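Local coordinates for genome polyprotein (Rhinovirus C, PDB 6KU8), which is a 3C cysteine protease that probably cleaves the viral polyprotein and is held here in complex with the inhibitor rupintrivir, at residues Met30-His43 and Glu74-Asp88. Numbering follows the deposited sequence.
With AG7 (4-{2-(4-fluoro-benzyl)-6-methyl-5-[(5-methyl-isoxazole-3-carbonyl)-amino]-4-oxo-heptanoylamino}-5-(2-oxo-pyrrolidin-3-yl)-pentanoic acid ethyl ester), chain B.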
loop_
_atom_site.group_PDB
_atom_site.type_symbol
_atom_site.label_atom_id
_atom_site.label_comp_id
_atom_site.label_asym_id
_atom_site.label_seq_id
_atom_site.Cartn_x
_atom_site.Cartn_y
_atom_site.Cartn_z
ATOM N N MET A 30 -4.201 5.342 1.412
ATOM C CA MET A 30 -4.770 4.216 2.130
ATOM C C MET A 30 -5.598 3.382 1.162
ATOM O O MET A 30 -6.448 3.920 0.438
ATOM C CB MET A 30 -5.638 4.693 3.300
ATOM C CG MET A 30 -6.208 3.543 4.168
ATOM S SD MET A 30 -7.558 4.088 5.269
ATOM C CE MET A 30 -8.956 3.970 4.141
ATOM N N LEU A 31 -5.350 2.076 1.142
ATOM C CA LEU A 31 -6.014 1.163 0.213
ATOM C C LEU A 31 -6.989 0.282 0.991
ATOM O O LEU A 31 -6.573 -0.586 1.761
ATOM C CB LEU A 31 -4.993 0.306 -0.533
ATOM C CG LEU A 31 -5.591 -0.889 -1.282
ATOM C CD1 LEU A 31 -6.475 -0.406 -2.421
ATOM C CD2 LEU A 31 -4.472 -1.792 -1.800
ATOM N N GLY A 32 -8.287 0.486 0.776
ATOM C CA GLY A 32 -9.265 -0.433 1.332
ATOM C C GLY A 32 -9.200 -1.777 0.628
ATOM O O GLY A 32 -9.007 -1.859 -0.589
ATOM N N ILE A 33 -9.355 -2.848 1.407
ATOM C CA ILE A 33 -9.224 -4.215 0.908
ATOM C C ILE A 33 -10.578 -4.919 0.866
ATOM O O ILE A 33 -10.939 -5.547 -0.137
ATOM C CB ILE A 33 -8.213 -5.023 1.754
ATOM C CG1 ILE A 33 -6.845 -4.327 1.849
ATOM C CG2 ILE A 33 -8.076 -6.452 1.208
ATOM C CD1 ILE A 33 -6.038 -4.368 0.600
ATOM N N HIS A 34 -11.335 -4.835 1.956
ATOM C CA HIS A 34 -12.619 -5.519 2.105
ATOM C C HIS A 34 -13.217 -5.084 3.425
ATOM O O HIS A 34 -12.483 -4.724 4.355
ATOM C CB HIS A 34 -12.463 -7.047 2.083
ATOM C CG HIS A 34 -11.841 -7.601 3.332
ATOM N ND1 HIS A 34 -12.586 -8.125 4.369
ATOM C CD2 HIS A 34 -10.545 -7.691 3.718
ATOM C CE1 HIS A 34 -11.776 -8.528 5.332
ATOM N NE2 HIS A 34 -10.531 -8.270 4.964
ATOM N N ASP A 35 -14.553 -5.125 3.498
ATOM C CA ASP A 35 -15.296 -4.787 4.712
ATOM C C ASP A 35 -14.758 -3.462 5.261
ATOM O O ASP A 35 -14.732 -2.461 4.530
ATOM C CB ASP A 35 -15.228 -5.977 5.644
ATOM C CG ASP A 35 -15.902 -7.196 5.054
ATOM O OD1 ASP A 35 -17.147 -7.222 5.079
ATOM O OD2 ASP A 35 -15.199 -8.101 4.543
ATOM N N ASN A 36 -14.344 -3.396 6.521
ATOM C CA ASN A 36 -13.796 -2.176 7.100
ATOM C C ASN A 36 -12.284 -2.256 7.262
ATOM O O ASN A 36 -11.721 -1.558 8.107
ATOM C CB ASN A 36 -14.466 -1.896 8.446
ATOM C CG ASN A 36 -14.250 -3.021 9.443
ATOM O OD1 ASN A 36 -14.163 -4.191 9.070
ATOM N ND2 ASN A 36 -14.130 -2.668 10.722
ATOM N N CYS A 37 -11.615 -3.107 6.482
ATOM C CA CYS A 37 -10.187 -3.365 6.642
ATOM C C CYS A 37 -9.404 -2.687 5.522
ATOM O O CYS A 37 -9.645 -2.963 4.341
ATOM C CB CYS A 37 -9.898 -4.865 6.648
ATOM S SG CYS A 37 -8.134 -5.252 6.794
ATOM N N ALA A 38 -8.460 -1.826 5.897
ATOM C CA ALA A 38 -7.603 -1.117 4.956
ATOM C C ALA A 38 -6.140 -1.411 5.252
ATOM O O ALA A 38 -5.772 -1.917 6.314
ATOM C CB ALA A 38 -7.828 0.403 4.992
ATOM N N VAL A 39 -5.299 -1.061 4.294
ATOM C CA VAL A 39 -3.861 -1.221 4.409
ATOM C C VAL A 39 -3.216 0.161 4.352
ATOM O O VAL A 39 -3.663 1.042 3.610
ATOM C CB VAL A 39 -3.370 -2.168 3.296
ATOM C CG1 VAL A 39 -2.400 -1.519 2.347
ATOM C CG2 VAL A 39 -2.871 -3.463 3.882
ATOM N N VAL A 40 -2.223 0.368 5.213
ATOM C CA VAL A 40 -1.400 1.578 5.208
ATOM C C VAL A 40 0.037 1.188 5.468
ATOM O O VAL A 40 0.323 0.146 6.082
ATOM C CB VAL A 40 -1.853 2.581 6.282
ATOM C CG1 VAL A 40 -3.272 3.065 6.021
ATOM C CG2 VAL A 40 -1.779 1.931 7.672
ATOM N N PRO A 41 0.978 2.014 5.047
ATOM C CA PRO A 41 2.374 1.717 5.368
ATOM C C PRO A 41 2.604 1.807 6.874
ATOM O O PRO A 41 2.097 2.708 7.547
ATOM C CB PRO A 41 3.155 2.783 4.587
ATOM C CG PRO A 41 2.163 3.224 3.474
ATOM C CD PRO A 41 0.854 3.209 4.186
ATOM N N THR A 42 3.356 0.842 7.405
ATOM C CA THR A 42 3.627 0.825 8.844
ATOM C C THR A 42 4.313 2.108 9.300
ATOM O O THR A 42 4.026 2.614 10.391
ATOM C CB THR A 42 4.479 -0.390 9.209
ATOM O OG1 THR A 42 3.747 -1.580 8.903
ATOM C CG2 THR A 42 4.819 -0.384 10.711
ATOM N N HIS A 43 5.214 2.659 8.478
ATOM C CA HIS A 43 5.938 3.862 8.895
ATOM C C HIS A 43 5.087 5.127 8.844
ATOM O O HIS A 43 5.597 6.204 9.171
ATOM C CB HIS A 43 7.204 4.044 8.052
ATOM C CG HIS A 43 6.945 4.426 6.621
ATOM N ND1 HIS A 43 6.978 3.512 5.584
ATOM C CD2 HIS A 43 6.654 5.625 6.054
ATOM C CE1 HIS A 43 6.720 4.131 4.442
ATOM N NE2 HIS A 43 6.525 5.414 4.700
ATOM N N GLU A 74 6.255 -3.806 6.452
ATOM C CA GLU A 74 5.905 -2.409 6.187
ATOM C C GLU A 74 4.409 -2.264 5.913
ATOM O O GLU A 74 3.948 -1.151 5.590
ATOM C CB GLU A 74 6.684 -1.810 5.001
ATOM C CG GLU A 74 7.590 -0.630 5.307
ATOM C CD GLU A 74 7.136 0.241 6.480
ATOM O OE1 GLU A 74 7.482 -0.086 7.624
ATOM O OE2 GLU A 74 6.483 1.276 6.258
ATOM N N ILE A 75 3.636 -3.340 6.016
ATOM C CA ILE A 75 2.190 -3.294 5.866
ATOM C C ILE A 75 1.530 -3.345 7.236
ATOM O O ILE A 75 1.792 -4.253 8.037
ATOM C CB ILE A 75 1.679 -4.439 4.982
ATOM C CG1 ILE A 75 2.098 -4.210 3.533
ATOM C CG2 ILE A 75 0.168 -4.548 5.108
ATOM C CD1 ILE A 75 1.985 -5.424 2.705
ATOM N N THR A 76 0.646 -2.386 7.486
ATOM C CA THR A 76 -0.222 -2.385 8.650
ATOM C C THR A 76 -1.667 -2.453 8.179
ATOM O O THR A 76 -2.048 -1.736 7.247
ATOM C CB THR A 76 0.018 -1.132 9.491
ATOM O OG1 THR A 76 1.305 -1.229 10.110
ATOM C CG2 THR A 76 -1.054 -0.980 10.544
ATOM N N LEU A 77 -2.452 -3.347 8.795
ATOM C CA LEU A 77 -3.888 -3.430 8.555
ATOM C C LEU A 77 -4.610 -2.554 9.566
ATOM O O LEU A 77 -4.313 -2.616 10.764
ATOM C CB LEU A 77 -4.401 -4.873 8.684
ATOM C CG LEU A 77 -3.780 -6.030 7.891
ATOM C CD1 LEU A 77 -4.650 -7.271 7.989
ATOM C CD2 LEU A 77 -3.566 -5.650 6.438
ATOM N N LEU A 78 -5.544 -1.736 9.093
ATOM C CA LEU A 78 -6.427 -0.980 9.974
ATOM C C LEU A 78 -7.838 -1.521 9.828
ATOM O O LEU A 78 -8.338 -1.663 8.706
ATOM C CB LEU A 78 -6.422 0.514 9.656
ATOM C CG LEU A 78 -5.083 1.239 9.578
ATOM C CD1 LEU A 78 -5.334 2.687 9.176
ATOM C CD2 LEU A 78 -4.338 1.128 10.903
ATOM N N TRP A 79 -8.470 -1.839 10.950
ATOM C CA TRP A 79 -9.895 -2.155 10.967
ATOM C C TRP A 79 -10.591 -0.914 11.509
ATOM O O TRP A 79 -10.383 -0.530 12.665
ATOM C CB TRP A 79 -10.198 -3.393 11.808
ATOM C CG TRP A 79 -9.484 -4.643 11.353
ATOM C CD1 TRP A 79 -8.202 -5.008 11.649
ATOM C CD2 TRP A 79 -10.028 -5.705 10.553
ATOM N NE1 TRP A 79 -7.906 -6.218 11.070
ATOM C CE2 TRP A 79 -9.012 -6.668 10.395
ATOM C CE3 TRP A 79 -11.270 -5.930 9.957
ATOM C CZ2 TRP A 79 -9.204 -7.845 9.669
ATOM C CZ3 TRP A 79 -11.460 -7.098 9.228
ATOM C CH2 TRP A 79 -10.431 -8.042 9.091
ATOM N N LEU A 80 -11.394 -0.282 10.663
ATOM C CA LEU A 80 -11.904 1.063 10.883
ATOM C C LEU A 80 -13.340 1.050 11.384
ATOM O O LEU A 80 -14.146 0.203 10.996
ATOM C CB LEU A 80 -11.827 1.866 9.585
ATOM C CG LEU A 80 -10.414 1.913 9.006
ATOM C CD1 LEU A 80 -10.430 2.472 7.581
ATOM C CD2 LEU A 80 -9.552 2.776 9.895
ATOM N N ASP A 81 -13.658 2.022 12.237
ATOM C CA ASP A 81 -15.006 2.154 12.792
ATOM C C ASP A 81 -15.846 3.009 11.847
ATOM O O ASP A 81 -16.056 4.203 12.052
ATOM C CB ASP A 81 -14.950 2.743 14.195
ATOM C CG ASP A 81 -16.296 2.681 14.904
ATOM O OD1 ASP A 81 -17.157 1.876 14.485
ATOM O OD2 ASP A 81 -16.488 3.432 15.871
ATOM N N GLN A 82 -16.330 2.369 10.786
ATOM C CA GLN A 82 -17.085 3.029 9.729
ATOM C C GLN A 82 -18.205 2.101 9.289
ATOM O O GLN A 82 -18.124 0.880 9.462
ATOM C CB GLN A 82 -16.200 3.371 8.510
ATOM C CG GLN A 82 -15.838 2.130 7.685
ATOM C CD GLN A 82 -14.771 2.360 6.618
ATOM O OE1 GLN A 82 -14.018 3.337 6.664
ATOM N NE2 GLN A 82 -14.694 1.432 5.657
ATOM N N ASN A 83 -19.257 2.697 8.716
ATOM C CA ASN A 83 -20.356 1.930 8.137
ATOM C C ASN A 83 -20.021 1.430 6.742
ATOM O O ASN A 83 -20.477 0.356 6.346
ATOM C CB ASN A 83 -21.631 2.785 8.074
ATOM C CG ASN A 83 -22.834 2.006 7.567
ATOM O OD1 ASN A 83 -23.194 0.973 8.120
ATOM N ND2 ASN A 83 -23.473 2.512 6.524
ATOM N N GLU A 84 -19.230 2.190 5.992
ATOM C CA GLU A 84 -18.915 1.806 4.626
ATOM C C GLU A 84 -18.158 0.486 4.580
ATOM O O GLU A 84 -17.331 0.186 5.446
ATOM C CB GLU A 84 -18.088 2.892 3.935
ATOM C CG GLU A 84 -17.646 2.460 2.542
ATOM C CD GLU A 84 -16.632 3.389 1.923
ATOM O OE1 GLU A 84 -16.199 3.097 0.781
ATOM O OE2 GLU A 84 -16.263 4.397 2.576
ATOM N N LYS A 85 -18.442 -0.296 3.545
ATOM C CA LYS A 85 -17.708 -1.507 3.217
ATOM C C LYS A 85 -16.889 -1.266 1.958
ATOM O O LYS A 85 -17.427 -0.859 0.920
ATOM C CB LYS A 85 -18.653 -2.689 2.991
ATOM C CG LYS A 85 -19.651 -2.929 4.116
ATOM C CD LYS A 85 -19.115 -3.922 5.142
ATOM C CE LYS A 85 -20.175 -4.291 6.172
ATOM N NZ LYS A 85 -20.624 -3.093 6.952
ATOM N N PHE A 86 -15.594 -1.527 2.047
ATOM C CA PHE A 86 -14.765 -1.467 0.859
ATOM C C PHE A 86 -15.228 -2.519 -0.146
ATOM O O PHE A 86 -15.703 -3.598 0.225
ATOM C CB PHE A 86 -13.294 -1.677 1.238
ATOM C CG PHE A 86 -12.748 -0.610 2.172
ATOM C CD1 PHE A 86 -12.771 0.731 1.809
ATOM C CD2 PHE A 86 -12.220 -0.954 3.407
ATOM C CE1 PHE A 86 -12.278 1.721 2.664
ATOM C CE2 PHE A 86 -11.726 0.020 4.270
ATOM C CZ PHE A 86 -11.753 1.362 3.902
ATOM N N ARG A 87 -15.122 -2.185 -1.424
ATOM C CA ARG A 87 -15.209 -3.199 -2.462
ATOM C C ARG A 87 -14.157 -4.270 -2.210
ATOM O O ARG A 87 -12.973 -3.967 -2.040
ATOM C CB ARG A 87 -15.007 -2.550 -3.825
ATOM C CG ARG A 87 -14.976 -3.501 -4.997
ATOM C CD ARG A 87 -14.751 -2.692 -6.253
ATOM N NE ARG A 87 -13.981 -3.412 -7.266
ATOM C CZ ARG A 87 -13.091 -2.835 -8.073
ATOM N NH1 ARG A 87 -12.450 -3.568 -8.973
ATOM N NH2 ARG A 87 -12.829 -1.528 -7.971
ATOM N N ASP A 88 -14.597 -5.524 -2.153
ATOM C CA ASP A 88 -13.691 -6.619 -1.826
ATOM C C ASP A 88 -12.775 -6.888 -3.010
ATOM O O ASP A 88 -13.196 -7.485 -3.998
ATOM C CB ASP A 88 -14.476 -7.875 -1.462
ATOM C CG ASP A 88 -13.577 -9.003 -1.007
ATOM O OD1 ASP A 88 -12.335 -8.837 -1.025
ATOM O OD2 ASP A 88 -14.110 -10.069 -0.638
HETATM C C01 AG7 B . 12.821 5.553 2.701
HETATM C C02 AG7 B . 11.960 5.861 3.914
HETATM O O03 AG7 B . 12.424 5.411 1.580
HETATM C C04 AG7 B . 10.477 5.564 3.741
HETATM C C05 AG7 B . 9.954 5.549 5.166
HETATM C C06 AG7 B . 10.264 4.207 5.847
HETATM C C07 AG7 B . 9.929 3.017 5.218
HETATM C C08 AG7 B . 10.209 1.805 5.827
HETATM C C09 AG7 B . 10.831 1.769 7.070
HETATM C C10 AG7 B . 11.170 2.957 7.703
HETATM C C11 AG7 B . 10.888 4.174 7.094
HETATM N N12 AG7 B . 8.964 6.488 1.809
HETATM C C13 AG7 B . 8.583 7.668 1.013
HETATM C C14 AG7 B . 8.841 7.243 -0.423
HETATM C C15 AG7 B . 10.391 7.212 -0.707
HETATM C C16 AG7 B . 10.612 7.132 -2.304
HETATM N N17 AG7 B . 11.641 7.901 -2.621
HETATM O O18 AG7 B . 9.960 6.483 -3.050
HETATM C C19 AG7 B . 7.187 8.282 1.174
HETATM C C20 AG7 B . 6.672 8.107 2.611
HETATM C C21 AG7 B . 7.014 9.473 3.161
HETATM O O22 AG7 B . 7.479 9.629 4.463
HETATM O O23 AG7 B . 6.911 10.394 2.427
HETATM C C47 AG7 B . 9.934 6.695 2.870
HETATM O O48 AG7 B . 10.335 7.795 3.047
HETATM C C50 AG7 B . 7.784 10.962 4.740
HETATM C C53 AG7 B . 7.930 11.115 6.253
HETATM C C57 AG7 B . 14.279 5.451 3.109
HETATM N N58 AG7 B . 15.039 4.961 2.025
HETATM C C59 AG7 B . 16.148 4.120 2.318
HETATM O O60 AG7 B . 16.510 3.762 3.394
HETATM C C78 AG7 B . 14.844 6.831 3.453
HETATM C C81 AG7 B . 16.247 6.771 4.071
HETATM F F1 AG7 B . 11.108 0.565 7.661
HETATM C C82 AG7 B . 14.855 7.699 2.191
HETATM C C83 AG7 B . 12.188 8.560 -1.366
HETATM C C84 AG7 B . 11.018 8.328 -0.300
HETATM C C1 AG7 B . 16.819 3.772 1.043
HETATM O O HOH W 1 -15.905 -6.005 1.142
HETATM O O HOH W 2 5.273 -3.953 9.197
HETATM O O HOH W 3 1.572 0.763 11.988
#
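Phe86 lays its ring flat against the backbone of Gly32, whose CA sits 3.5 Å from the ring centroid in a CH-pi contact, at one end of a contact that runs from a hairpin turn to the inhibitor pocket. Gln82 NE2 lies over the rim of the opposite face, while Met30 CE and Ala38 CB pack near the ring's far end. A bond from Phe86 N to Asp35 O (2.8 Å) holds the residue at the type II' turn of His34-Cys37. In that turn, Asn36 is gripped twice by Leu80: its O accepts from Leu80 N, and its ND2, with CG set between the backbone N and the carbonyl carbon (chi1 60°), donates to Leu80 O at 2.9 Å. Asn36 OD1 meets the edge of the Trp79 ring, over whose face lie CB and SG of Cys37. From here strands 37-41 and 75-80 run antiparallel as neighbours in the six-stranded N-terminal barrel of this chymotrypsin-like fold, paired by backbone bonds from Ala38-Leu78 to Val40-Thr76. At the pocket end, Thr42 N bonds to Glu74 O. Glu74 OE2 accepts from His43 N (2.9 Å) and lies at the imidazole's edge, modelled doubtfully close to ND1. With Cys150 beside it, this pair is consistent with the family's Cys-His-Glu triad; rupintrivir C05 rests over one face of the His43 ring and Pro41 CB over the other.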